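Side-chain contacts in transcriptional regulator (Enterococcus faecalis, PDB 3QFI), which is of unknown detailed function but belongs to the LytR-CpsA-Psr family and is built round a mixed beta sheet packed against helices: residues Glu20-Leu25 and Ser218-Ala223; Ile66-Val71 and Gln96-Ile101; Thr255-Arg260 and Leu265-Ser270. One frame throughout, in Å; residues are numbered along the deposited sequence.

Contact 1: residues Glu20-Leu25 and Ser218-Ala223; sequences EPFSVL and SKYLSA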
loop_
_atom_site.group_PDB
_atom_site.type_symbol
_atom_site.label_atom_id
_atom_site.label_comp_id
_atom_site.label_asym_id
_atom_site.label_seq_id
_atom_site.Cartn_x
_atom_site.Cartn_y
_atom_site.Cartn_z
ATOM N N GLU A 20 -12.430 -10.529 12.843
ATOM C CA GLU A 20 -13.234 -9.458 12.318
ATOM C C GLU A 20 -12.348 -8.861 11.231
ATOM O O GLU A 20 -11.127 -8.757 11.392
ATOM C CB GLU A 20 -13.508 -8.471 13.443
ATOM C CG GLU A 20 -14.541 -7.425 13.168
ATOM C CD GLU A 20 -14.957 -6.718 14.451
ATOM O OE1 GLU A 20 -15.644 -7.360 15.276
ATOM O OE2 GLU A 20 -14.582 -5.540 14.646
ATOM N N PRO A 21 -12.942 -8.511 10.088
ATOM C CA PRO A 21 -12.224 -7.922 8.947
ATOM C C PRO A 21 -11.445 -6.698 9.399
ATOM O O PRO A 21 -11.967 -5.860 10.130
ATOM C CB PRO A 21 -13.347 -7.551 7.985
ATOM C CG PRO A 21 -14.408 -8.596 8.299
ATOM C CD PRO A 21 -14.382 -8.631 9.807
ATOM N N PHE A 22 -10.197 -6.579 8.980
ATOM C CA PHE A 22 -9.441 -5.419 9.406
ATOM C C PHE A 22 -8.590 -4.900 8.255
ATOM O O PHE A 22 -8.472 -5.547 7.208
ATOM C CB PHE A 22 -8.590 -5.770 10.632
ATOM C CG PHE A 22 -7.448 -6.662 10.324
ATOM C CD1 PHE A 22 -6.221 -6.131 9.970
ATOM C CD2 PHE A 22 -7.604 -8.034 10.349
ATOM C CE1 PHE A 22 -5.144 -6.959 9.643
ATOM C CE2 PHE A 22 -6.538 -8.877 10.025
ATOM C CZ PHE A 22 -5.302 -8.327 9.670
ATOM N N SER A 23 -7.992 -3.735 8.453
ATOM C CA SER A 23 -7.209 -3.119 7.397
ATOM C C SER A 23 -5.846 -2.689 7.900
ATOM O O SER A 23 -5.647 -2.471 9.098
ATOM C CB SER A 23 -7.943 -1.894 6.877
ATOM O OG SER A 23 -7.728 -0.810 7.761
ATOM N N VAL A 24 -4.906 -2.536 6.983
ATOM C CA VAL A 24 -3.579 -2.136 7.396
ATOM C C VAL A 24 -2.850 -1.362 6.310
ATOM O O VAL A 24 -2.959 -1.664 5.116
ATOM C CB VAL A 24 -2.766 -3.369 7.819
ATOM C CG1 VAL A 24 -3.146 -4.552 6.945
ATOM C CG2 VAL A 24 -1.271 -3.081 7.706
ATOM N N LEU A 25 -2.133 -0.330 6.738
ATOM C CA LEU A 25 -1.366 0.507 5.828
ATOM C C LEU A 25 0.093 0.063 5.894
ATOM O O LEU A 25 0.703 0.056 6.963
ATOM C CB LEU A 25 -1.458 1.978 6.249
ATOM C CG LEU A 25 -0.701 2.952 5.340
ATOM C CD1 LEU A 25 -1.548 3.213 4.100
ATOM C CD2 LEU A 25 -0.406 4.266 6.057
ATOM N N SER A 218 -3.647 -18.183 11.724
ATOM C CA SER A 218 -4.423 -19.322 12.204
ATOM C C SER A 218 -5.908 -19.057 12.083
ATOM O O SER A 218 -6.731 -19.927 12.371
ATOM C CB SER A 218 -4.103 -19.596 13.671
ATOM O OG SER A 218 -4.466 -18.489 14.477
ATOM N N LYS A 219 -6.258 -17.857 11.648
ATOM C CA LYS A 219 -7.658 -17.501 11.547
ATOM C C LYS A 219 -8.001 -16.678 10.321
ATOM O O LYS A 219 -9.173 -16.443 10.033
ATOM C CB LYS A 219 -8.045 -16.740 12.802
ATOM C CG LYS A 219 -8.022 -17.589 14.056
ATOM C CD LYS A 219 -7.933 -16.739 15.306
ATOM C CE LYS A 219 -8.855 -15.536 15.218
ATOM N NZ LYS A 219 -10.257 -15.969 14.978
ATOM N N TYR A 220 -6.969 -16.251 9.605
ATOM C CA TYR A 220 -7.129 -15.429 8.420
ATOM C C TYR A 220 -6.437 -16.059 7.226
ATOM O O TYR A 220 -6.273 -15.421 6.190
ATOM C CB TYR A 220 -6.547 -14.031 8.669
ATOM C CG TYR A 220 -7.360 -13.169 9.601
ATOM C CD1 TYR A 220 -7.336 -13.370 10.988
ATOM C CD2 TYR A 220 -8.189 -12.164 9.094
ATOM C CE1 TYR A 220 -8.120 -12.586 11.847
ATOM C CE2 TYR A 220 -8.977 -11.384 9.942
ATOM C CZ TYR A 220 -8.934 -11.601 11.317
ATOM O OH TYR A 220 -9.702 -10.830 12.163
ATOM N N LEU A 221 -6.026 -17.310 7.375
ATOM C CA LEU A 221 -5.335 -18.008 6.296
ATOM C C LEU A 221 -6.212 -18.019 5.044
ATOM O O LEU A 221 -5.728 -17.834 3.930
ATOM C CB LEU A 221 -4.982 -19.447 6.721
ATOM C CG LEU A 221 -5.300 -19.880 8.157
ATOM C CD1 LEU A 221 -6.802 -20.083 8.291
ATOM C CD2 LEU A 221 -4.574 -21.182 8.512
ATOM N N SER A 222 -7.507 -18.216 5.244
ATOM C CA SER A 222 -8.446 -18.256 4.145
ATOM C C SER A 222 -8.540 -16.894 3.474
ATOM O O SER A 222 -8.707 -16.792 2.244
ATOM C CB SER A 222 -9.824 -18.662 4.651
ATOM O OG SER A 222 -10.401 -17.629 5.429
ATOM N N ALA A 223 -8.440 -15.847 4.288
ATOM C CA ALA A 223 -8.524 -14.470 3.804
ATOM C C ALA A 223 -7.462 -14.149 2.754
ATOM O O ALA A 223 -7.600 -13.188 1.998
ATOM C CB ALA A 223 -8.407 -13.507 4.981
#
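Phe22 and Tyr220 meet ring to ring at the start of strand 22-28, an inner strand of the mixed six-stranded sheet of this LytR-CpsA-Psr family protein. Tyr220 comes from the loop between helix 210-216 and strand 227-230 and supplies most of the buried surface. The rings form an offset edge-to-face pair, with centroids 5.2 Å apart and planes at 74°. Phe22 gives the edge: its CE2 sits over one face of the tyrosine, near the rim, while CD2 lies beside it, past the ring's outline. With chi1 at 71°, the Phe22 CG lies between its own backbone N and carbonyl carbon, and from there the ring reaches across to Tyr220. Ile50 of the adjacent strand 44-51 touches both rings, tying the aromatic pair to the body of the sheet.

Glu20 takes part through its backbone, its CB pointing away from the loop. Its carbonyl oxygen lies at the edge of the tyrosine ring, near the ring plane, where the phenol group can donate to it; the hydroxyl's position is less certain, which leaves the details of this bond doubtful. The closest approach of the rings is Phe22 CE2 to Tyr220 CE2, 3.5 Å.

Contact 2: residues Ile66-Val71 and Gln96-Ile101; sequences ILTDIV and QELLDI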
loop_
_atom_site.group_PDB
_atom_site.type_symbol
_atom_site.label_atom_id
_atom_site.label_comp_id
_atom_site.label_asym_id
_atom_site.label_seq_id
_atom_site.Cartn_x
_atom_site.Cartn_y
_atom_site.Cartn_z
ATOM N N ILE A 66 -0.925 12.123 -5.445
ATOM C CA ILE A 66 -2.342 12.351 -5.247
ATOM C C ILE A 66 -2.597 13.592 -4.392
ATOM O O ILE A 66 -1.947 13.805 -3.355
ATOM C CB ILE A 66 -3.015 11.111 -4.640
ATOM C CG1 ILE A 66 -2.868 9.943 -5.630
ATOM C CG2 ILE A 66 -4.474 11.405 -4.333
ATOM C CD1 ILE A 66 -3.607 8.681 -5.254
ATOM N N LEU A 67 -3.523 14.431 -4.845
ATOM C CA LEU A 67 -3.845 15.657 -4.115
ATOM C C LEU A 67 -4.991 15.385 -3.160
ATOM O O LEU A 67 -6.047 14.903 -3.578
ATOM C CB LEU A 67 -4.235 16.765 -5.088
ATOM C CG LEU A 67 -4.440 18.160 -4.529
ATOM C CD1 LEU A 67 -3.107 18.722 -4.006
ATOM C CD2 LEU A 67 -4.993 19.057 -5.637
ATOM N N THR A 68 -4.780 15.688 -1.882
ATOM C CA THR A 68 -5.807 15.481 -0.864
ATOM C C THR A 68 -5.610 16.403 0.340
ATOM O O THR A 68 -4.703 17.234 0.369
ATOM C CB THR A 68 -5.805 14.028 -0.337
ATOM O OG1 THR A 68 -4.464 13.611 -0.030
ATOM C CG2 THR A 68 -6.397 13.095 -1.368
ATOM N N ASP A 69 -6.473 16.268 1.332
ATOM C CA ASP A 69 -6.317 17.084 2.505
ATOM C C ASP A 69 -5.264 16.395 3.360
ATOM O O ASP A 69 -5.277 15.167 3.514
ATOM C CB ASP A 69 -7.648 17.205 3.248
ATOM C CG ASP A 69 -8.626 18.107 2.524
ATOM O OD1 ASP A 69 -8.249 19.266 2.243
ATOM O OD2 ASP A 69 -9.764 17.669 2.223
ATOM N N ILE A 70 -4.317 17.179 3.866
ATOM C CA ILE A 70 -3.274 16.632 4.718
ATOM C C ILE A 70 -3.808 16.803 6.124
ATOM O O ILE A 70 -3.558 17.820 6.754
ATOM C CB ILE A 70 -1.958 17.423 4.603
ATOM C CG1 ILE A 70 -1.541 17.562 3.139
ATOM C CG2 ILE A 70 -0.869 16.714 5.409
ATOM C CD1 ILE A 70 -1.177 16.264 2.459
ATOM N N VAL A 71 -4.540 15.810 6.611
ATOM C CA VAL A 71 -5.147 15.887 7.936
ATOM C C VAL A 71 -4.143 16.246 9.027
ATOM O O VAL A 71 -3.141 15.562 9.238
ATOM C CB VAL A 71 -5.901 14.563 8.276
ATOM C CG1 VAL A 71 -6.608 14.672 9.622
ATOM C CG2 VAL A 71 -6.920 14.267 7.187
ATOM N N GLN A 96 -6.799 7.719 5.974
ATOM C CA GLN A 96 -8.117 7.380 6.548
ATOM C C GLN A 96 -9.223 8.290 6.032
ATOM O O GLN A 96 -10.390 7.896 5.999
ATOM C CB GLN A 96 -8.130 7.468 8.086
ATOM C CG GLN A 96 -7.636 6.233 8.867
ATOM C CD GLN A 96 -8.012 6.266 10.366
ATOM O OE1 GLN A 96 -7.881 7.295 11.033
ATOM N NE2 GLN A 96 -8.456 5.130 10.894
ATOM N N GLU A 97 -8.862 9.517 5.664
ATOM C CA GLU A 97 -9.829 10.475 5.131
ATOM C C GLU A 97 -9.970 10.271 3.621
ATOM O O GLU A 97 -11.054 10.409 3.068
ATOM C CB GLU A 97 -9.385 11.921 5.412
ATOM C CG GLU A 97 -9.714 12.456 6.812
ATOM C CD GLU A 97 -11.219 12.550 7.096
ATOM O OE1 GLU A 97 -11.857 11.499 7.344
ATOM O OE2 GLU A 97 -11.765 13.680 7.069
ATOM N N LEU A 98 -8.867 9.939 2.963
ATOM C CA LEU A 98 -8.864 9.719 1.524
ATOM C C LEU A 98 -9.710 8.510 1.132
ATOM O O LEU A 98 -10.543 8.595 0.247
ATOM C CB LEU A 98 -7.422 9.522 1.020
ATOM C CG LEU A 98 -7.228 9.164 -0.466
ATOM C CD1 LEU A 98 -7.886 10.217 -1.342
ATOM C CD2 LEU A 98 -5.751 9.079 -0.783
ATOM N N LEU A 99 -9.503 7.390 1.808
ATOM C CA LEU A 99 -10.235 6.173 1.498
ATOM C C LEU A 99 -11.529 6.049 2.288
ATOM O O LEU A 99 -12.283 5.096 2.121
ATOM C CB LEU A 99 -9.355 4.959 1.781
ATOM C CG LEU A 99 -7.988 5.028 1.113
ATOM C CD1 LEU A 99 -7.165 3.824 1.540
ATOM C CD2 LEU A 99 -8.147 5.079 -0.406
ATOM N N ASP A 100 -11.777 7.017 3.151
ATOM C CA ASP A 100 -12.960 7.013 3.989
ATOM C C ASP A 100 -13.122 5.676 4.686
ATOM O O ASP A 100 -14.219 5.115 4.723
ATOM C CB ASP A 100 -14.227 7.322 3.191
ATOM C CG ASP A 100 -15.439 7.528 4.096
ATOM O OD1 ASP A 100 -15.327 8.302 5.072
ATOM O OD2 ASP A 100 -16.495 6.920 3.835
ATOM N N ILE A 101 -12.023 5.165 5.227
ATOM C CA ILE A 101 -12.054 3.906 5.952
ATOM C C ILE A 101 -11.167 3.975 7.170
ATOM O O ILE A 101 -10.335 4.852 7.304
ATOM C CB ILE A 101 -11.561 2.683 5.105
ATOM C CG1 ILE A 101 -10.135 2.918 4.608
ATOM C CG2 ILE A 101 -12.507 2.426 3.939
ATOM C CD1 ILE A 101 -9.487 1.655 4.070
#
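Ile66 makes the first and loosest touch with Leu98: its CG2 methyl lies 4.4 Å from Leu98 CD2. Ile66 and Leu98 also share a neighbour, Leu247 of strand 243-247, so this end of the contact belongs to a larger apolar cluster. At Leu67 the CB points away from the helix, and the side chain touches Tyr244 and Phe282.

Thr68 then brings the chain back. Its CB points toward the helix, and CG2 comes up against the end of Leu98, 3.2 Å from CD1 and 4.1 Å from CD2. The two side chains cross at about a right angle. Leu98 carries its CG anti to the backbone N (chi1 175°), which swings the isopropyl end from the helix flank to the strand. Thr68 also touches Thr94, one turn earlier on the same helix.

The arrangement is a short antiparallel hairpin, strands 67-70 and 75-78, laid along the last turns of helix 80-98. That helix closes with the bond pattern of a Schellman motif, Ile101 N to Gln96 O and Asp100 N to Glu97 O, both weak, with Asp100 at positive phi.

Asp69 OD2 is 6.6 Å from Glu97 OE2, too far for direct contact between two probably negative groups. Farther on, Ile70 packs on Met90 and Thr94, and Val71 meets the exposed side of the helix. There the Glu97 chain bends at chi2 (-64°), and Val71 CG2 sits 3.4 Å from Glu97 CG and 3.8 Å from Glu97 CB, against the aliphatic part of the glutamate.

Contact 3: residues Thr255-Arg260 and Leu265-Ser270; sequences TQTTLR and LKEHAS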
loop_
_atom_site.group_PDB
_atom_site.type_symbol
_atom_site.label_atom_id
_atom_site.label_comp_id
_atom_site.label_asym_id
_atom_site.label_seq_id
_atom_site.Cartn_x
_atom_site.Cartn_y
_atom_site.Cartn_z
ATOM N N THR A 255 -14.439 3.294 -5.231
ATOM C CA THR A 255 -13.332 2.662 -4.528
ATOM C C THR A 255 -13.567 2.647 -3.020
ATOM O O THR A 255 -13.323 1.642 -2.358
ATOM C CB THR A 255 -12.041 3.410 -4.766
ATOM O OG1 THR A 255 -11.795 3.496 -6.171
ATOM C CG2 THR A 255 -10.881 2.701 -4.073
ATOM N N GLN A 256 -14.017 3.777 -2.487
ATOM C CA GLN A 256 -14.295 3.914 -1.061
ATOM C C GLN A 256 -15.366 2.961 -0.596
ATOM O O GLN A 256 -15.237 2.313 0.436
ATOM C CB GLN A 256 -14.758 5.334 -0.730
ATOM C CG GLN A 256 -13.644 6.347 -0.649
ATOM C CD GLN A 256 -14.161 7.751 -0.707
ATOM O OE1 GLN A 256 -13.433 8.703 -0.453
ATOM N NE2 GLN A 256 -15.431 7.893 -1.054
ATOM N N THR A 257 -16.446 2.896 -1.354
ATOM C CA THR A 257 -17.541 2.020 -0.995
ATOM C C THR A 257 -17.044 0.584 -1.036
ATOM O O THR A 257 -17.357 -0.206 -0.151
ATOM C CB THR A 257 -18.726 2.220 -1.946
ATOM O OG1 THR A 257 -19.160 3.585 -1.859
ATOM C CG2 THR A 257 -19.870 1.314 -1.563
ATOM N N THR A 258 -16.250 0.255 -2.048
ATOM C CA THR A 258 -15.706 -1.092 -2.162
ATOM C C THR A 258 -14.925 -1.473 -0.905
ATOM O O THR A 258 -15.224 -2.472 -0.256
ATOM C CB THR A 258 -14.746 -1.210 -3.332
ATOM O OG1 THR A 258 -15.440 -0.906 -4.543
ATOM C CG2 THR A 258 -14.172 -2.613 -3.401
ATOM N N LEU A 259 -13.912 -0.679 -0.577
ATOM C CA LEU A 259 -13.106 -0.960 0.587
ATOM C C LEU A 259 -13.982 -1.004 1.820
ATOM O O LEU A 259 -13.891 -1.941 2.619
ATOM C CB LEU A 259 -12.008 0.085 0.732
ATOM C CG LEU A 259 -11.110 0.085 -0.503
ATOM C CD1 LEU A 259 -9.926 1.011 -0.278
ATOM C CD2 LEU A 259 -10.629 -1.337 -0.797
ATOM N N ARG A 260 -14.849 -0.009 1.968
ATOM C CA ARG A 260 -15.740 0.019 3.108
ATOM C C ARG A 260 -16.510 -1.312 3.242
ATOM O O ARG A 260 -16.685 -1.809 4.356
ATOM C CB ARG A 260 -16.724 1.183 2.990
ATOM C CG ARG A 260 -16.127 2.556 3.229
ATOM C CD ARG A 260 -17.216 3.623 3.158
ATOM N NE ARG A 260 -18.063 3.596 4.342
ATOM C CZ ARG A 260 -17.627 3.927 5.550
ATOM N NH1 ARG A 260 -16.364 4.319 5.712
ATOM N NH2 ARG A 260 -18.439 3.841 6.602
ATOM N N LEU A 265 -18.430 -2.650 6.383
ATOM C CA LEU A 265 -19.024 -1.333 6.601
ATOM C C LEU A 265 -20.059 -1.061 5.529
ATOM O O LEU A 265 -20.076 -1.717 4.485
ATOM C CB LEU A 265 -17.957 -0.238 6.566
ATOM C CG LEU A 265 -16.895 -0.350 7.660
ATOM C CD1 LEU A 265 -15.818 0.698 7.430
ATOM C CD2 LEU A 265 -17.546 -0.161 9.033
ATOM N N LYS A 266 -20.923 -0.090 5.791
ATOM C CA LYS A 266 -21.974 0.261 4.849
ATOM C C LYS A 266 -21.572 1.436 3.969
ATOM O O LYS A 266 -20.558 2.099 4.199
ATOM C CB LYS A 266 -23.274 0.580 5.605
ATOM C CG LYS A 266 -23.909 -0.624 6.330
ATOM C CD LYS A 266 -25.073 -0.186 7.234
ATOM C CE LYS A 266 -25.846 -1.372 7.829
ATOM N NZ LYS A 266 -25.043 -2.216 8.758
ATOM N N GLU A 267 -22.370 1.674 2.941
ATOM C CA GLU A 267 -22.107 2.763 2.025
ATOM C C GLU A 267 -22.189 4.107 2.757
ATOM O O GLU A 267 -23.034 4.302 3.625
ATOM C CB GLU A 267 -23.118 2.726 0.887
ATOM C CG GLU A 267 -22.719 3.585 -0.275
ATOM C CD GLU A 267 -23.771 3.638 -1.358
ATOM O OE1 GLU A 267 -24.104 2.568 -1.918
ATOM O OE2 GLU A 267 -24.269 4.751 -1.642
ATOM N N HIS A 268 -21.300 5.030 2.411
ATOM C CA HIS A 268 -21.284 6.346 3.040
ATOM C C HIS A 268 -21.588 7.429 2.015
ATOM O O HIS A 268 -20.729 8.247 1.706
ATOM C CB HIS A 268 -19.920 6.622 3.659
ATOM C CG HIS A 268 -19.933 7.742 4.645
ATOM N ND1 HIS A 268 -18.788 8.229 5.236
ATOM C CD2 HIS A 268 -20.961 8.433 5.189
ATOM C CE1 HIS A 268 -19.112 9.170 6.105
ATOM N NE2 HIS A 268 -20.424 9.312 6.097
ATOM N N ALA A 269 -22.816 7.424 1.501
ATOM C CA ALA A 269 -23.268 8.376 0.487
ATOM C C ALA A 269 -22.842 9.818 0.721
ATOM O O ALA A 269 -22.698 10.598 -0.219
ATOM C CB ALA A 269 -24.776 8.305 0.360
ATOM N N SER A 270 -22.661 10.170 1.981
ATOM C CA SER A 270 -22.246 11.516 2.341
ATOM C C SER A 270 -20.837 11.790 1.822
ATOM O O SER A 270 -20.465 12.939 1.579
ATOM C CB SER A 270 -22.293 11.671 3.865
ATOM O OG SER A 270 -21.848 12.944 4.266
HETATM O O HOH W 1 -19.254 4.614 0.558
#
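The connection between helix 249-262 and helix 269-280 folds back on the first helix, and the guanidinium of Arg260 lies between Leu265 and His268. Two hydrogen bonds tie the segments together. Leu265 N donates to Arg260 O at 2.8 Å, catching a carbonyl in the last turns of the helix. The side chain of Arg260 makes the second: NE reaches Lys266 O at 2.9 Å, with an N-H...O angle of 158° and the acceptor close to the guanidinium plane. A bend at chi3 (74°) turns the guanidinium toward that carbonyl.

The flat group is sandwiched. His268 CB lies over one face, 3.6 Å from Arg260 NE, and Leu265 CD1 lies over the opposite face toward its rim, 4.0 Å from Arg260 NH1. Beyond the sandwich, Arg260 NH1 is hydrogen-bonded to Asp100 O, so this one side chain reaches two separate pieces of backbone, and the carboxylate of Asp100 is also close to NH1.

One turn earlier on the helix, Thr257 CG2 packs 3.9 Å from Glu267 CG. A water links the same threonine to the loop: it lies 2.6 Å from Thr257 OG1 and accepts from His268 N at 2.8 Å. Tyr253 bonds to both side chains: its backbone O to Thr257 OG1 and its hydroxyl to Glu267 OE2. This is a surface loop joining two consecutive helices, folded back on the end of the first.

How the contacts relate
Contacts 2 and 3 touch, their centres 14 Å apart on the same side of the chain's centre. Asp100, just past the helix end in contact 2, joins them: its OD2 lies 3.2 Å from Arg260 NH1 in a salt bridge and 3.0 Å from His268 ND1 in a probable hydrogen bond. Contact 1 stands apart, with centres about 23 Å from contact 2 and 19 Å from contact 3, and nearest atoms about 5 Å and 7 Å away. Its strand is still linked to the chain leaving contact 2, because Ser23 OG bonds to Pro102 O. In sequence, contact 2 falls between the two segments of contact 1, while contact 3 follows both.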